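Local coordinates for hypothetical protein PHS013 (Pyrococcus horikoshii, PDB 1WMI) that probably acts as the RelE/ParE-type toxin of a toxin-antitoxin system, its activity held in check by a partner antitoxin protein, at residues Lys42-Lys47 with Arg58-Asp63. Residues are numbered along the deposited sequence; the frame is centred on the assembly and turned at random.
Sequences KFDVIK and RARLGD
Arg58 and Ile46 face each other as an antiparallel hydrogen-bonded pair, Arg58 N reaching Ile46 O at 3.0 Å and Ile46 N returning to Arg58 O at 3.1 Å. The side chains of the pair pack together as well: Ile46 CD1 sits over the centre of one face of the Arg58 guanidinium, 3.7 Å from CZ, with CG1 lying between the backbone N and the carbonyl carbon (chi1 60°) and the chain extended beyond it. Bends at chi2 and chi3 steer the Arg58 chain toward 42-47, bringing NH1 to Asp44 O; the modelled 2.5 Å is implausibly short for this hydrogen bond, so its exact length is doubtful. Here strand 46-49 meets the end of strand 54-60, the hairpin at that edge of the RelE/ParE-like sheet within the chain. Beyond the pair, Asp44, with positive phi, turns the chain out of helix 40-43, and Arg60 N gives a nearly straight bond (173°) to Phe43 O. On the side facing helix 20-33, Val45 CG1 rests 3.6 Å from Ala59 CB, while Phe43 CD1 meets Leu61 CD1 at 4.1 Å and the Phe43 ring packs edge-to-face with Phe29. The charged groups also bond beyond the two segments: Asp44 exchanges reciprocal salt bridges with Arg58 and Arg60 of the second subunit, Arg58 NH2 of this chain also pairs with an acidic side chain of another protein, and Arg60 NH2 bonds Arg85 O.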
loop_
_atom_site.group_PDB
_atom_site.type_symbol
_atom_site.label_atom_id
_atom_site.label_comp_id
_atom_site.label_asym_id
_atom_site.label_seq_id
_atom_site.Cartn_x
_atom_site.Cartn_y
_atom_site.Cartn_z
ATOM N N LYS A 42 -4.521 2.440 8.400
ATOM C CA LYS A 42 -5.940 2.189 8.201
ATOM C C LYS A 42 -6.421 2.269 6.762
ATOM O O LYS A 42 -7.399 1.616 6.404
ATOM C CB LYS A 42 -6.764 3.139 9.073
ATOM C CG LYS A 42 -8.241 2.775 9.182
ATOM C CD LYS A 42 -8.811 3.259 10.507
ATOM C CE LYS A 42 -8.111 2.589 11.688
ATOM N NZ LYS A 42 -8.454 3.262 12.965
ATOM N N PHE A 43 -5.742 3.053 5.932
ATOM C CA PHE A 43 -6.171 3.187 4.551
ATOM C C PHE A 43 -5.131 2.852 3.492
ATOM O O PHE A 43 -5.242 3.298 2.348
ATOM C CB PHE A 43 -6.719 4.595 4.332
ATOM C CG PHE A 43 -7.989 4.863 5.079
ATOM C CD1 PHE A 43 -9.184 4.289 4.660
ATOM C CD2 PHE A 43 -7.992 5.663 6.217
ATOM C CE1 PHE A 43 -10.366 4.502 5.358
ATOM C CE2 PHE A 43 -9.169 5.884 6.925
ATOM C CZ PHE A 43 -10.361 5.300 6.492
ATOM N N ASP A 44 -4.116 2.083 3.878
ATOM C CA ASP A 44 -3.067 1.636 2.956
ATOM C C ASP A 44 -2.628 2.755 2.021
ATOM O O ASP A 44 -2.389 2.533 0.835
ATOM C CB ASP A 44 -3.606 0.458 2.135
ATOM C CG ASP A 44 -2.512 -0.486 1.666
ATOM O OD1 ASP A 44 -1.313 -0.180 1.868
ATOM O OD2 ASP A 44 -2.858 -1.543 1.088
ATOM N N VAL A 45 -2.511 3.961 2.558
ATOM C CA VAL A 45 -2.136 5.111 1.754
ATOM C C VAL A 45 -0.665 5.156 1.338
ATOM O O VAL A 45 0.220 4.749 2.094
ATOM C CB VAL A 45 -2.476 6.427 2.500
ATOM C CG1 VAL A 45 -3.926 6.405 2.975
ATOM C CG2 VAL A 45 -1.555 6.603 3.675
ATOM N N ILE A 46 -0.419 5.661 0.128
ATOM C CA ILE A 46 0.936 5.808 -0.396
ATOM C C ILE A 46 1.140 7.220 -0.943
ATOM O O ILE A 46 0.214 7.820 -1.493
ATOM C CB ILE A 46 1.221 4.821 -1.538
ATOM C CG1 ILE A 46 0.239 5.061 -2.689
ATOM C CG2 ILE A 46 1.137 3.393 -1.026
ATOM C CD1 ILE A 46 0.539 4.244 -3.927
ATOM N N LYS A 47 2.348 7.757 -0.789
ATOM C CA LYS A 47 2.638 9.090 -1.304
ATOM C C LYS A 47 3.006 9.005 -2.783
ATOM O O LYS A 47 4.047 8.444 -3.145
ATOM C CB LYS A 47 3.789 9.740 -0.536
ATOM C CG LYS A 47 4.072 11.173 -0.969
ATOM C CD LYS A 47 5.063 11.857 -0.036
ATOM C CE LYS A 47 6.438 11.205 -0.114
ATOM N NZ LYS A 47 7.448 11.881 0.748
ATOM N N ARG A 58 -2.607 8.392 -2.388
ATOM C CA ARG A 58 -3.627 7.468 -2.858
ATOM C C ARG A 58 -4.065 6.646 -1.663
ATOM O O ARG A 58 -3.248 5.970 -1.032
ATOM C CB ARG A 58 -3.105 6.508 -3.927
ATOM C CG ARG A 58 -4.197 5.544 -4.400
ATOM C CD ARG A 58 -3.743 4.093 -4.377
ATOM N NE ARG A 58 -3.272 3.673 -3.061
ATOM C CZ ARG A 58 -2.614 2.541 -2.839
ATOM N NH1 ARG A 58 -2.219 2.227 -1.613
ATOM N NH2 ARG A 58 -2.345 1.725 -3.845
ATOM N N ALA A 59 -5.354 6.707 -1.352
ATOM C CA ALA A 59 -5.899 5.952 -0.239
ATOM C C ALA A 59 -6.793 4.860 -0.788
ATOM O O ALA A 59 -7.456 5.037 -1.812
ATOM C CB ALA A 59 -6.693 6.859 0.681
ATOM N N ARG A 60 -6.798 3.725 -0.102
ATOM C CA ARG A 60 -7.617 2.599 -0.509
ATOM C C ARG A 60 -8.766 2.440 0.493
ATOM O O ARG A 60 -8.548 2.257 1.698
ATOM C CB ARG A 60 -6.750 1.331 -0.582
ATOM C CG ARG A 60 -7.435 0.132 -1.223
ATOM C CD ARG A 60 -6.472 -1.033 -1.415
ATOM N NE ARG A 60 -5.489 -0.778 -2.467
ATOM C CZ ARG A 60 -5.783 -0.651 -3.760
ATOM N NH1 ARG A 60 -4.818 -0.424 -4.642
ATOM N NH2 ARG A 60 -7.042 -0.754 -4.177
ATOM N N LEU A 61 -9.995 2.545 -0.003
ATOM C CA LEU A 61 -11.155 2.404 0.860
ATOM C C LEU A 61 -11.837 1.056 0.660
ATOM O O LEU A 61 -12.924 0.814 1.180
ATOM C CB LEU A 61 -12.146 3.546 0.609
ATOM C CG LEU A 61 -11.871 4.859 1.357
ATOM C CD1 LEU A 61 -10.530 5.448 0.941
ATOM C CD2 LEU A 61 -12.991 5.838 1.075
ATOM N N GLY A 62 -11.185 0.172 -0.086
ATOM C CA GLY A 62 -11.754 -1.141 -0.340
ATOM C C GLY A 62 -12.082 -1.338 -1.809
ATOM O O GLY A 62 -11.190 -1.585 -2.624
ATOM N N ASP A 63 -13.360 -1.212 -2.151
ATOM C CA ASP A 63 -13.804 -1.388 -3.528
ATOM C C ASP A 63 -13.316 -0.296 -4.472
ATOM O O ASP A 63 -13.475 -0.403 -5.692
ATOM C CB ASP A 63 -15.330 -1.470 -3.592
ATOM C CG ASP A 63 -15.885 -2.635 -2.792
ATOM O OD1 ASP A 63 -17.122 -2.786 -2.723
ATOM O OD2 ASP A 63 -15.088 -3.401 -2.227
#